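Local atomic coordinates of archaeal actin homolog (Thermoplasma acidophilum, PDB entry 2FSJ), a protein that polymerizes into helical bundles of filaments in a reaction that requires nucleoside triphosphate and runs best with ATP. Residues A[107-112]-A[157-162]; A[45-50]-A[101-106]; A[121-126]-A[163-168]; A[169-174]-A[201-206]; A[299-304]-A[321-326]. All coordinates share one frame; numbering follows the deposited sequence.

Contact 1: residues A[107-112]-A[157-162]; sequences ALWESG and EVRQFN
Arg159 lays its guanidinium flat on one face of the Trp109 indole, the planes only 5° apart, while the carbonyl O of Glu157 meets that indole at its edge. Arg159 CZ stands 3.7 Å from the centroid of the Trp109 six-membered ring, a cation-pi contact over the face. In the guanidinium plane, at its edge, lie Trp109 O and the carboxylate of Glu157. The third flat group, the Phe161 ring, carries Leu108 CB over its centre and water 1 at its edge; the distance from Leu108 CB to the ring centroid is 3.8 Å, a CH-pi contact.

This is helix-on-sheet packing within the actin-like N-terminal domain: helix 107-111 runs at 113° to strand 158-162. The Arg159 chain is extended from CG to NE (chi2 -176°), which draws its methylenes across the indole and puts Arg159 CG 3.6 Å from Trp109 CZ3. Glu157 fixes the rotation of the guanidinium by a side-on, two-nitrogen salt bridge. One arm is nearly straight, Arg159 NE to Glu157 OE2 at 2.9 Å, while Arg159 NH2 joins Glu157 OE1. Water 1 accepts from Arg159 NH1 at 3.2 Å and donates to Leu108 O at 2.7 Å.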
# COMPACT_ATOMS: atom_id res chain seq x y z
N ALA A 107 -0.29 13.24 -4.48
CA ALA A 107 0.12 12.33 -5.57
C ALA A 107 0.12 13.00 -6.93
O ALA A 107 1.08 12.87 -7.69
CB ALA A 107 -0.76 11.08 -5.62
N LEU A 108 -0.97 13.69 -7.23
CA LEU A 108 -1.08 14.41 -8.50
C LEU A 108 -0.07 15.56 -8.60
O LEU A 108 0.59 15.71 -9.63
CB LEU A 108 -2.51 14.87 -8.72
CG LEU A 108 -3.57 13.77 -8.64
CD1 LEU A 108 -4.98 14.33 -8.86
CD2 LEU A 108 -3.28 12.73 -9.69
N TRP A 109 0.11 16.32 -7.52
CA TRP A 109 1.15 17.32 -7.43
C TRP A 109 2.57 16.75 -7.67
O TRP A 109 3.37 17.28 -8.47
CB TRP A 109 1.10 18.01 -6.07
CG TRP A 109 1.98 19.22 -6.05
CD1 TRP A 109 3.29 19.28 -5.68
CD2 TRP A 109 1.63 20.54 -6.50
NE1 TRP A 109 3.79 20.55 -5.87
CE2 TRP A 109 2.78 21.36 -6.35
CE3 TRP A 109 0.44 21.14 -6.97
CZ2 TRP A 109 2.79 22.71 -6.68
CZ3 TRP A 109 0.46 22.51 -7.28
CH2 TRP A 109 1.62 23.26 -7.14
N GLU A 110 2.90 15.67 -6.97
CA GLU A 110 4.21 15.04 -7.15
C GLU A 110 4.44 14.47 -8.56
O GLU A 110 5.59 14.44 -9.03
CB GLU A 110 4.44 13.97 -6.13
CG GLU A 110 4.64 14.48 -4.74
CD GLU A 110 6.04 14.98 -4.41
OE1 GLU A 110 7.01 14.72 -5.19
OE2 GLU A 110 6.16 15.63 -3.36
N SER A 111 3.38 14.04 -9.23
CA SER A 111 3.52 13.49 -10.56
C SER A 111 4.16 14.54 -11.51
O SER A 111 4.81 14.19 -12.46
CB SER A 111 2.15 12.99 -11.08
OG SER A 111 1.34 14.03 -11.61
N GLY A 112 3.97 15.82 -11.21
CA GLY A 112 4.44 16.93 -12.04
C GLY A 112 3.62 17.11 -13.31
O GLY A 112 3.92 18.00 -14.11
N GLU A 157 1.55 28.57 -6.98
CA GLU A 157 1.22 27.92 -8.25
C GLU A 157 -0.04 27.06 -8.08
O GLU A 157 -0.18 26.38 -7.08
CB GLU A 157 2.34 26.99 -8.69
CG GLU A 157 2.09 26.30 -10.04
CD GLU A 157 3.11 25.22 -10.38
OE1 GLU A 157 4.07 25.03 -9.59
OE2 GLU A 157 2.92 24.54 -11.39
N VAL A 158 -0.89 27.02 -9.09
CA VAL A 158 -2.10 26.20 -9.15
C VAL A 158 -1.97 25.19 -10.27
O VAL A 158 -1.61 25.51 -11.39
CB VAL A 158 -3.36 27.06 -9.41
CG1 VAL A 158 -4.59 26.23 -9.74
CG2 VAL A 158 -3.61 27.98 -8.24
N ARG A 159 -2.29 23.93 -9.95
CA ARG A 159 -2.41 22.88 -10.92
C ARG A 159 -3.82 22.28 -10.81
O ARG A 159 -4.29 21.94 -9.72
CB ARG A 159 -1.35 21.82 -10.67
CG ARG A 159 0.07 22.29 -10.88
CD ARG A 159 1.12 21.21 -10.73
NE ARG A 159 2.41 21.81 -10.49
CZ ARG A 159 3.46 21.21 -9.95
NH1 ARG A 159 3.47 19.92 -9.66
NH2 ARG A 159 4.53 21.91 -9.73
N GLN A 160 -4.45 22.09 -11.95
CA GLN A 160 -5.81 21.61 -12.01
C GLN A 160 -5.95 20.27 -12.76
O GLN A 160 -5.34 20.08 -13.84
CB GLN A 160 -6.69 22.70 -12.64
CG GLN A 160 -8.07 22.66 -12.15
CD GLN A 160 -8.89 23.93 -12.47
OE1 GLN A 160 -9.56 24.50 -11.60
NE2 GLN A 160 -8.84 24.32 -13.68
N PHE A 161 -6.74 19.36 -12.21
CA PHE A 161 -6.90 17.99 -12.72
C PHE A 161 -8.39 17.67 -12.82
O PHE A 161 -9.16 17.83 -11.84
CB PHE A 161 -6.19 16.98 -11.77
CG PHE A 161 -4.76 17.35 -11.45
CD1 PHE A 161 -3.69 16.95 -12.28
CD2 PHE A 161 -4.47 18.11 -10.33
CE1 PHE A 161 -2.39 17.26 -11.97
CE2 PHE A 161 -3.13 18.44 -10.01
CZ PHE A 161 -2.09 18.04 -10.87
N ASN A 162 -8.81 17.24 -14.01
CA ASN A 162 -10.18 16.82 -14.29
C ASN A 162 -10.19 15.33 -14.31
O ASN A 162 -9.60 14.69 -15.21
CB ASN A 162 -10.68 17.34 -15.62
CG ASN A 162 -12.16 16.92 -15.91
OD1 ASN A 162 -12.98 16.67 -15.00
ND2 ASN A 162 -12.49 16.86 -17.19
O HOH W 1 1.42 17.91 -10.98

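Contact 2: residues A[45-50]-A[101-106]; sequences FPSRWA and FPLIAA
Pro102, in the first turn of helix 101-111, sets the CG corner of its ring over one face of the Trp49 indole. Pro102 CG lies 3.6 Å from the centroid of the Trp49 six-membered ring and 18° off the ring normal, a CH-pi contact. Trp49 reaches this place because its CG lies between the backbone N and the carbonyl carbon (chi1 58°), and its NE1 is hydrogen-bonded to Glu99 O.

Leu103 follows and spreads its two methyls over segment 45-50. Leu103 CD1 lies 3.7 Å from Ser47 CB, whereas Leu103 CD2 touches Arg48 N at 3.8 Å and Trp49 CD1 at 3.9 Å. The leucine side chain crosses the indole at about a right angle. Its carbonyl, Leu103 O, meets the Phe45 ring at the edge, in plane, 3.8 Å from Phe45 CZ.

One helical turn further on, the methyl Ala106 CB approaches the same Phe45 CZ at 4.0 Å. The side chains meet by apolar contacts, and no hydrogen bond joins the segments.

Ser47, the centre of an inverse gamma turn that interrupts strand 42-52, hydrogen-bonds through OG to Gly29 O and to the ATP-site residue Thr33. Helix 101-111 thus covers a sheet of the actin-like N-terminal domain right beside the nucleotide-binding hairpin.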
# COMPACT_ATOMS: atom_id res chain seq x y z
N PHE A 45 5.58 7.90 -1.31
CA PHE A 45 5.80 8.69 -0.12
C PHE A 45 4.88 8.21 0.97
O PHE A 45 3.83 7.65 0.68
CB PHE A 45 5.60 10.22 -0.37
CG PHE A 45 4.22 10.58 -0.96
CD1 PHE A 45 3.12 10.74 -0.19
CD2 PHE A 45 4.10 10.81 -2.31
CE1 PHE A 45 1.90 11.10 -0.72
CE2 PHE A 45 2.89 11.11 -2.88
CZ PHE A 45 1.78 11.26 -2.08
N PRO A 46 5.25 8.41 2.24
CA PRO A 46 4.41 7.98 3.36
C PRO A 46 2.99 8.55 3.33
O PRO A 46 2.81 9.74 3.03
CB PRO A 46 5.20 8.46 4.62
CG PRO A 46 6.63 8.63 4.16
CD PRO A 46 6.51 9.02 2.69
N SER A 47 2.01 7.70 3.64
CA SER A 47 0.59 8.09 3.69
C SER A 47 0.28 8.86 4.98
O SER A 47 -0.46 8.41 5.82
CB SER A 47 -0.35 6.87 3.58
OG SER A 47 -0.25 6.34 2.30
N ARG A 48 0.82 10.06 5.08
CA ARG A 48 0.75 10.91 6.26
C ARG A 48 0.58 12.35 5.83
O ARG A 48 1.23 12.77 4.89
CB ARG A 48 2.08 10.88 7.01
CG ARG A 48 2.57 9.54 7.34
CD ARG A 48 3.85 9.55 8.20
NE ARG A 48 4.13 8.18 8.63
CZ ARG A 48 5.04 7.83 9.53
NH1 ARG A 48 5.79 8.75 10.15
NH2 ARG A 48 5.20 6.54 9.82
N TRP A 49 -0.28 13.09 6.52
CA TRP A 49 -0.38 14.54 6.30
C TRP A 49 -0.74 15.25 7.58
O TRP A 49 -1.25 14.61 8.55
CB TRP A 49 -1.34 14.90 5.17
CG TRP A 49 -2.75 14.43 5.33
CD1 TRP A 49 -3.26 13.21 4.97
CD2 TRP A 49 -3.86 15.20 5.81
NE1 TRP A 49 -4.61 13.17 5.21
CE2 TRP A 49 -5.01 14.39 5.72
CE3 TRP A 49 -4.00 16.51 6.31
CZ2 TRP A 49 -6.28 14.82 6.14
CZ3 TRP A 49 -5.24 16.95 6.71
CH2 TRP A 49 -6.38 16.11 6.62
N ALA A 50 -0.45 16.54 7.61
CA ALA A 50 -0.74 17.37 8.79
C ALA A 50 -1.13 18.76 8.35
O ALA A 50 -0.52 19.33 7.46
CB ALA A 50 0.46 17.45 9.66
N PHE A 101 -8.00 12.10 0.74
CA PHE A 101 -8.05 13.18 -0.23
C PHE A 101 -6.76 14.02 -0.32
O PHE A 101 -6.27 14.22 -1.42
CB PHE A 101 -9.32 14.08 -0.09
CG PHE A 101 -9.50 14.99 -1.26
CD1 PHE A 101 -9.45 14.50 -2.54
CD2 PHE A 101 -9.60 16.37 -1.09
CE1 PHE A 101 -9.54 15.33 -3.62
CE2 PHE A 101 -9.71 17.23 -2.20
CZ PHE A 101 -9.67 16.72 -3.45
N PRO A 102 -6.20 14.51 0.79
CA PRO A 102 -4.93 15.26 0.66
C PRO A 102 -3.81 14.43 0.02
O PRO A 102 -2.93 14.98 -0.64
CB PRO A 102 -4.62 15.68 2.09
CG PRO A 102 -5.96 15.76 2.74
CD PRO A 102 -6.71 14.50 2.19
N LEU A 103 -3.82 13.10 0.23
CA LEU A 103 -2.79 12.23 -0.33
C LEU A 103 -2.95 12.07 -1.84
O LEU A 103 -1.96 11.98 -2.58
CB LEU A 103 -2.82 10.85 0.36
CG LEU A 103 -2.56 10.89 1.89
CD1 LEU A 103 -2.74 9.51 2.47
CD2 LEU A 103 -1.18 11.46 2.23
N ILE A 104 -4.20 12.02 -2.29
CA ILE A 104 -4.51 12.01 -3.72
C ILE A 104 -4.05 13.31 -4.37
O ILE A 104 -3.36 13.32 -5.42
CB ILE A 104 -6.02 11.76 -3.94
CG1 ILE A 104 -6.38 10.33 -3.54
CG2 ILE A 104 -6.35 11.94 -5.40
CD1 ILE A 104 -7.83 10.10 -3.14
N ALA A 105 -4.34 14.42 -3.70
CA ALA A 105 -3.89 15.73 -4.20
C ALA A 105 -2.37 15.78 -4.27
O ALA A 105 -1.82 16.26 -5.23
CB ALA A 105 -4.39 16.81 -3.33
N ALA A 106 -1.71 15.30 -3.22
CA ALA A 106 -0.26 15.29 -3.16
C ALA A 106 0.33 14.39 -4.25
O ALA A 106 1.33 14.75 -4.88
CB ALA A 106 0.20 14.89 -1.81

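Contact 3: residues A[121-126]-A[163-168]; sequences DLVIGS and ITRLIM
Ile124 leans its two branches on two residues of the adjacent strand, crossing each obliquely. Ile124 CD1 reaches back to Ile163 CD1 at 3.7 Å, and Ile124 CG2 meets Leu166 CD1 at the same separation, 3.7 Å. With its CG anti to the backbone N (chi1 -176°), Leu166 brings CD1 up against Ile124, near its carbonyl O as well as CG2. Further along this face the sulfur Met168 SD, on a chain bent at chi2 and chi3, lies 3.7 Å from Ser126 CB. The hydroxyl of that serine turns elsewhere, to Leu26 O.

On the other face Val123 and Arg165 lie side by side and point the same way, Val123 CG2 resting over one face of the guanidinium, toward its rim. Both faces belong to a parallel strand pair in the larger sheet of the actin-like fold. Helix 133-144 packs on the side of Ile163, Leu166 and Met168, and helix 333-343 on the side of Val123 and Ile167.

The backbone evidence for the pairing is a run of near-straight bonds, such as Ile167 N to Ile124 O at 2.8 Å and Ser126 N to Ile167 O at 2.8 Å. Thr164 is the extra residue between the Leu122-Ile163 and Val123-Arg165 pairs, so the register slips by one there, a beta bulge. Leu122 O is gripped twice: by Thr164 N at 3.0 Å, and by Thr164 OG1 at 2.9 Å from well above the carbonyl plane. The buried Arg165 N, which follows, has no partner in the model.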
# COMPACT_ATOMS: atom_id res chain seq x y z
N ASP A 121 -6.91 16.44 -18.22
CA ASP A 121 -7.90 15.36 -18.15
C ASP A 121 -7.21 14.05 -17.81
O ASP A 121 -6.31 13.62 -18.56
CB ASP A 121 -8.62 15.17 -19.48
CG ASP A 121 -9.60 16.26 -19.76
OD1 ASP A 121 -9.85 17.10 -18.86
OD2 ASP A 121 -10.18 16.34 -20.87
N LEU A 122 -7.63 13.42 -16.70
CA LEU A 122 -6.98 12.22 -16.20
C LEU A 122 -7.88 11.04 -16.24
O LEU A 122 -9.06 11.17 -15.95
CB LEU A 122 -6.67 12.40 -14.70
CG LEU A 122 -5.50 13.24 -14.30
CD1 LEU A 122 -5.35 13.20 -12.76
CD2 LEU A 122 -4.25 12.73 -15.02
N VAL A 123 -7.32 9.88 -16.51
CA VAL A 123 -7.94 8.62 -16.13
C VAL A 123 -7.03 8.04 -15.03
O VAL A 123 -5.81 7.90 -15.26
CB VAL A 123 -8.01 7.64 -17.29
CG1 VAL A 123 -8.47 6.28 -16.82
CG2 VAL A 123 -8.97 8.19 -18.45
N ILE A 124 -7.61 7.73 -13.88
CA ILE A 124 -6.85 7.12 -12.78
C ILE A 124 -7.18 5.62 -12.71
O ILE A 124 -8.36 5.21 -12.68
CB ILE A 124 -7.19 7.81 -11.43
CG1 ILE A 124 -6.77 9.29 -11.42
CG2 ILE A 124 -6.52 7.04 -10.26
CD1 ILE A 124 -7.38 10.13 -10.27
N GLY A 125 -6.16 4.78 -12.72
CA GLY A 125 -6.30 3.37 -12.44
C GLY A 125 -5.88 3.12 -10.97
O GLY A 125 -4.78 3.49 -10.53
N SER A 126 -6.79 2.57 -10.20
CA SER A 126 -6.52 2.32 -8.77
C SER A 126 -7.17 0.99 -8.34
O SER A 126 -7.59 0.15 -9.14
CB SER A 126 -6.97 3.49 -7.91
OG SER A 126 -6.37 3.45 -6.60
N ILE A 163 -10.80 14.75 -13.30
CA ILE A 163 -10.80 13.32 -13.21
C ILE A 163 -11.97 12.87 -14.05
O ILE A 163 -13.12 13.06 -13.63
CB ILE A 163 -10.97 12.85 -11.73
CG1 ILE A 163 -9.91 13.53 -10.82
CG2 ILE A 163 -10.96 11.35 -11.73
CD1 ILE A 163 -9.69 12.90 -9.38
N THR A 164 -11.70 12.29 -15.22
CA THR A 164 -12.74 11.88 -16.19
C THR A 164 -13.21 10.46 -15.95
O THR A 164 -14.36 10.10 -16.28
CB THR A 164 -12.30 11.99 -17.66
OG1 THR A 164 -11.22 11.08 -17.94
CG2 THR A 164 -11.75 13.34 -17.99
N ARG A 165 -12.33 9.63 -15.39
CA ARG A 165 -12.68 8.22 -15.21
C ARG A 165 -11.77 7.60 -14.21
O ARG A 165 -10.60 7.92 -14.18
CB ARG A 165 -12.56 7.46 -16.52
CG ARG A 165 -13.09 6.05 -16.47
CD ARG A 165 -13.54 5.43 -17.81
NE ARG A 165 -13.05 6.16 -18.98
CZ ARG A 165 -12.04 5.79 -19.76
NH1 ARG A 165 -11.36 4.67 -19.52
NH2 ARG A 165 -11.69 6.55 -20.80
N LEU A 166 -12.36 6.75 -13.37
CA LEU A 166 -11.64 5.97 -12.40
C LEU A 166 -11.86 4.50 -12.75
O LEU A 166 -13.02 4.04 -12.76
CB LEU A 166 -12.18 6.31 -11.02
CG LEU A 166 -11.55 5.70 -9.80
CD1 LEU A 166 -10.07 6.09 -9.68
CD2 LEU A 166 -12.34 6.09 -8.55
N ILE A 167 -10.78 3.78 -13.04
CA ILE A 167 -10.81 2.36 -13.30
C ILE A 167 -10.23 1.66 -12.05
O ILE A 167 -9.20 2.08 -11.54
CB ILE A 167 -10.01 2.02 -14.55
CG1 ILE A 167 -10.63 2.70 -15.82
CG2 ILE A 167 -9.85 0.48 -14.75
CD1 ILE A 167 -12.05 2.30 -16.09
N MET A 168 -10.90 0.62 -11.60
CA MET A 168 -10.58 -0.04 -10.33
C MET A 168 -10.42 -1.53 -10.50
O MET A 168 -11.23 -2.16 -11.18
CB MET A 168 -11.69 0.23 -9.33
CG MET A 168 -11.85 1.69 -8.97
SD MET A 168 -10.51 2.33 -7.99
CE MET A 168 -10.83 1.61 -6.30

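Contact 4: residues A[169-174]-A[201-206]; sequences RPQGVG and TTDVLT
Pro170 begins the contact by placing its CB near Leu205 CD1, at 4.4 Å the loosest of the apolar touches here. Next comes Gln171, whose CG is anti to the backbone N (chi1 -175°) and whose chain then stays extended. The amide is thereby carried obliquely across Asp203, Gln171 NE2 coming 3.9 Å from Asp203 CB, with the amide and carboxylate planes turned 43° apart. The amide finds its hydrogen bonds elsewhere, with NE2 on Asp92 OD2 and, weakly, on Asp196 OD2. The main-chain O of Gln171 faces the strand and lies 3.7 Å from Leu205 CD1.

Gly172 occupies the N-cap position of helix 173-182 with a positive phi of 95°. Having no side chain, it lets the backbone settle on the leucine, Gly172 C lying 3.8 Å from Leu205 CD2. Val173 completes the cover: Val173 CG2 meets the same Leu205 CD2 at 3.7 Å, so one leucine end is packed by the first turn of the helix.

The segments come from the two halves of the protein: 169-174 leaves the N-terminal sheet and enters the helix, while strand 202-208 belongs to the second sheet. The position is consistent with the interdomain hinge of actin, beside the nucleotide cleft.

Gln171 O and Asp203 OD2 are both acceptors and so need a donor between them. Water 2 supplies a proton to each, at 2.7 Å to Gln171 O and at 2.5 Å to Asp203 OD2, the latter so short that its exact value is uncertain.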
# COMPACT_ATOMS: atom_id res chain seq x y z
N ARG A 169 -9.44 -2.11 -9.81
CA ARG A 169 -9.30 -3.57 -9.74
C ARG A 169 -9.10 -3.96 -8.29
O ARG A 169 -8.58 -3.14 -7.56
CB ARG A 169 -8.09 -4.02 -10.51
CG ARG A 169 -8.26 -3.98 -12.01
CD ARG A 169 -9.32 -4.93 -12.56
NE ARG A 169 -9.39 -4.79 -14.01
CZ ARG A 169 -10.16 -3.92 -14.66
NH1 ARG A 169 -10.98 -3.07 -14.01
NH2 ARG A 169 -10.12 -3.90 -15.98
N PRO A 170 -9.48 -5.18 -7.88
CA PRO A 170 -9.24 -5.64 -6.50
C PRO A 170 -7.77 -5.65 -6.17
O PRO A 170 -6.94 -6.01 -7.01
CB PRO A 170 -9.82 -7.06 -6.50
CG PRO A 170 -10.90 -7.00 -7.50
CD PRO A 170 -10.23 -6.20 -8.61
N GLN A 171 -7.42 -5.21 -4.95
CA GLN A 171 -6.07 -5.31 -4.49
C GLN A 171 -5.61 -6.80 -4.59
O GLN A 171 -6.39 -7.73 -4.28
CB GLN A 171 -5.99 -4.83 -3.03
CG GLN A 171 -4.59 -4.77 -2.46
CD GLN A 171 -4.55 -3.95 -1.16
OE1 GLN A 171 -5.13 -2.85 -1.09
NE2 GLN A 171 -3.91 -4.49 -0.13
N GLY A 172 -4.40 -7.00 -5.06
CA GLY A 172 -3.92 -8.32 -5.41
C GLY A 172 -4.10 -8.70 -6.87
O GLY A 172 -3.23 -9.34 -7.45
N VAL A 173 -5.23 -8.37 -7.45
CA VAL A 173 -5.43 -8.60 -8.88
C VAL A 173 -4.51 -7.68 -9.68
O VAL A 173 -3.99 -8.12 -10.69
CB VAL A 173 -6.92 -8.38 -9.28
CG1 VAL A 173 -7.12 -8.28 -10.79
CG2 VAL A 173 -7.76 -9.49 -8.70
N GLY A 174 -4.33 -6.43 -9.22
CA GLY A 174 -3.36 -5.52 -9.84
C GLY A 174 -1.98 -6.16 -9.93
O GLY A 174 -1.40 -6.24 -11.01
N THR A 201 -2.93 -4.93 8.28
CA THR A 201 -3.67 -6.08 7.76
C THR A 201 -2.81 -6.87 6.80
O THR A 201 -1.83 -6.36 6.22
CB THR A 201 -4.94 -5.63 6.98
OG1 THR A 201 -4.55 -4.89 5.82
CG2 THR A 201 -5.75 -4.68 7.76
N THR A 202 -3.22 -8.13 6.63
CA THR A 202 -2.70 -8.99 5.59
C THR A 202 -3.85 -9.42 4.62
O THR A 202 -4.78 -10.12 4.99
CB THR A 202 -1.97 -10.21 6.21
OG1 THR A 202 -0.84 -9.75 6.98
CG2 THR A 202 -1.37 -11.13 5.07
N ASP A 203 -3.74 -8.96 3.38
CA ASP A 203 -4.78 -9.14 2.36
C ASP A 203 -4.35 -10.34 1.54
O ASP A 203 -3.25 -10.35 0.92
CB ASP A 203 -4.82 -7.88 1.52
CG ASP A 203 -6.04 -7.79 0.65
OD1 ASP A 203 -7.09 -7.32 1.18
OD2 ASP A 203 -6.04 -8.19 -0.56
N VAL A 204 -5.21 -11.34 1.49
CA VAL A 204 -4.95 -12.57 0.75
C VAL A 204 -5.95 -12.63 -0.38
O VAL A 204 -7.17 -12.71 -0.15
CB VAL A 204 -5.05 -13.78 1.63
CG1 VAL A 204 -4.81 -15.10 0.82
CG2 VAL A 204 -4.09 -13.63 2.86
N LEU A 205 -5.43 -12.59 -1.60
CA LEU A 205 -6.26 -12.68 -2.78
C LEU A 205 -5.90 -13.95 -3.56
O LEU A 205 -4.74 -14.13 -4.01
CB LEU A 205 -6.10 -11.44 -3.64
CG LEU A 205 -7.04 -11.64 -4.84
CD1 LEU A 205 -8.30 -10.83 -4.80
CD2 LEU A 205 -6.35 -11.71 -6.16
N THR A 206 -6.88 -14.85 -3.66
CA THR A 206 -6.74 -16.08 -4.45
C THR A 206 -7.37 -15.84 -5.81
O THR A 206 -8.48 -15.36 -5.90
CB THR A 206 -7.38 -17.26 -3.70
OG1 THR A 206 -6.62 -17.50 -2.51
CG2 THR A 206 -7.29 -18.58 -4.50
O HOH W 2 -8.01 -7.98 -2.14

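Contact 5: residues A[299-304]-A[321-326]; sequences SLIPVG and TLVKIK
Leu322 overlaps the ring of Pro302, Leu322 CD1 pressed against Pro302 CG at 3.5 Å, tighter than the usual carbon contact. The leucine CG is anti to the backbone N, and chi1 -177° with chi2 74° brings CD1 back over the proline, although CB points away from segment 299-304.

The contact lies in the C-terminal half of the actin-like fold, where segment 321-326 runs alongside the edge strand 297-303 of the four-stranded sheet. The two touching parts run 32° apart, and a single beta bridge pairs Leu300 with Leu322. Its two hydrogen bonds are equally long and straight yet approach their carbonyls differently: Leu300 N reaches Thr321 O at 2.9 Å from above the carbonyl plane, while Val323 N meets Leu300 O at 2.9 Å nearly head-on.

Beyond the bridge the chains diverge, and side chains take over. Ile301 and Val323 lie side by side, pointing the same way, with Ile301 CG1 4.0 Å from Val323 CB. The other branch, Ile301 CG2, reaches Ile325 CD1 at 3.7 Å. Both Ile301 and Ile325 also touch Leu179 of helix 173-182, which covers them. Val323 in turn puts its CG2 3.7 Å from Ser299 CB.

At the far end, Val303 O is hydrogen-bonded to the hydroxyl of Ser307, an ATP-site residue, which places the strand end at the nucleotide pocket.

Thr321 OG1, whose hydrogen-bond partner is Ala318 O, lies between the backbone N and the carbonyl carbon, where it also touches Leu300 CG at 3.4 Å.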
# COMPACT_ATOMS: atom_id res chain seq x y z
N SER A 299 1.17 -20.91 -7.72
CA SER A 299 2.03 -19.77 -7.48
C SER A 299 1.62 -19.07 -6.20
O SER A 299 0.44 -18.80 -6.01
CB SER A 299 1.96 -18.74 -8.62
OG SER A 299 1.94 -19.32 -9.90
N LEU A 300 2.60 -18.85 -5.32
CA LEU A 300 2.46 -18.09 -4.07
C LEU A 300 3.23 -16.79 -4.25
O LEU A 300 4.42 -16.83 -4.57
CB LEU A 300 3.07 -18.83 -2.88
CG LEU A 300 2.30 -19.93 -2.15
CD1 LEU A 300 3.23 -20.67 -1.16
CD2 LEU A 300 1.05 -19.44 -1.44
N ILE A 301 2.57 -15.64 -4.04
CA ILE A 301 3.11 -14.36 -4.42
C ILE A 301 3.09 -13.38 -3.24
O ILE A 301 2.10 -12.71 -2.98
CB ILE A 301 2.35 -13.80 -5.65
CG1 ILE A 301 2.34 -14.83 -6.80
CG2 ILE A 301 2.96 -12.48 -6.10
CD1 ILE A 301 1.25 -14.60 -7.84
N PRO A 302 4.18 -13.34 -2.50
CA PRO A 302 4.25 -12.40 -1.38
C PRO A 302 4.55 -10.99 -1.86
O PRO A 302 5.52 -10.78 -2.61
CB PRO A 302 5.36 -12.95 -0.52
CG PRO A 302 5.59 -14.39 -1.10
CD PRO A 302 5.33 -14.25 -2.53
N VAL A 303 3.72 -10.04 -1.44
CA VAL A 303 3.86 -8.64 -1.80
C VAL A 303 3.68 -7.80 -0.54
O VAL A 303 3.53 -8.33 0.55
CB VAL A 303 2.88 -8.19 -2.90
CG1 VAL A 303 3.13 -8.91 -4.27
CG2 VAL A 303 1.43 -8.29 -2.48
N GLY A 304 3.78 -6.48 -0.68
CA GLY A 304 3.73 -5.58 0.46
C GLY A 304 5.08 -5.43 1.15
O GLY A 304 6.01 -6.26 0.97
N THR A 321 6.33 -23.32 -5.21
CA THR A 321 5.44 -22.43 -5.94
C THR A 321 5.77 -20.98 -5.71
O THR A 321 5.07 -20.10 -6.22
CB THR A 321 3.95 -22.65 -5.56
OG1 THR A 321 3.73 -22.32 -4.18
CG2 THR A 321 3.53 -24.10 -5.69
N LEU A 322 6.77 -20.71 -4.90
CA LEU A 322 7.04 -19.34 -4.50
C LEU A 322 7.54 -18.53 -5.69
O LEU A 322 8.46 -18.93 -6.42
CB LEU A 322 8.03 -19.29 -3.33
CG LEU A 322 8.35 -17.89 -2.77
CD1 LEU A 322 7.17 -17.39 -1.95
CD2 LEU A 322 9.64 -17.86 -1.95
N VAL A 323 6.89 -17.39 -5.91
CA VAL A 323 7.26 -16.44 -6.92
C VAL A 323 7.85 -15.28 -6.10
O VAL A 323 7.17 -14.72 -5.28
CB VAL A 323 6.01 -15.99 -7.75
CG1 VAL A 323 6.38 -14.98 -8.84
CG2 VAL A 323 5.31 -17.17 -8.35
N LYS A 324 9.12 -14.95 -6.27
CA LYS A 324 9.67 -13.81 -5.52
C LYS A 324 9.75 -12.60 -6.45
O LYS A 324 10.43 -12.64 -7.47
CB LYS A 324 11.07 -14.12 -4.95
CG LYS A 324 11.07 -15.08 -3.77
CD LYS A 324 12.48 -15.34 -3.25
CE LYS A 324 12.97 -16.77 -3.55
NZ LYS A 324 14.41 -16.97 -3.08
N ILE A 325 9.07 -11.52 -6.08
CA ILE A 325 9.03 -10.33 -6.92
C ILE A 325 10.36 -9.62 -6.72
O ILE A 325 10.82 -9.51 -5.60
CB ILE A 325 7.83 -9.39 -6.54
CG1 ILE A 325 6.46 -9.97 -6.96
CG2 ILE A 325 7.94 -8.05 -7.22
CD1 ILE A 325 6.37 -11.48 -7.02
N LYS A 326 10.96 -9.13 -7.80
CA LYS A 326 12.12 -8.26 -7.71
C LYS A 326 11.83 -7.19 -6.68
O LYS A 326 10.71 -6.62 -6.65
CB LYS A 326 12.42 -7.59 -9.07
O HOH W 3 7.58 -11.85 -3.37

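Overall arrangement
From the N terminus, contact 2 closes the first loop, bringing strand 42-52 against the start of helix 101-111. Contact 1 opens just after it on the same helix and ends on strand 158-170. Contact 3 opens within that loop and closes beyond it, so contacts 1 and 3 cross; Leu108 and Phe161 both pack on Leu122 where they meet. All three lie in the N-terminal domain around one sheet. Contact 4 follows in series, starting where strand 158-170 ends, and ties this half to the second sheet. Contact 5 closes a separate, short loop against the outermost strand 297-303 of that second sheet, its centre about 13 Å from that of contact 4.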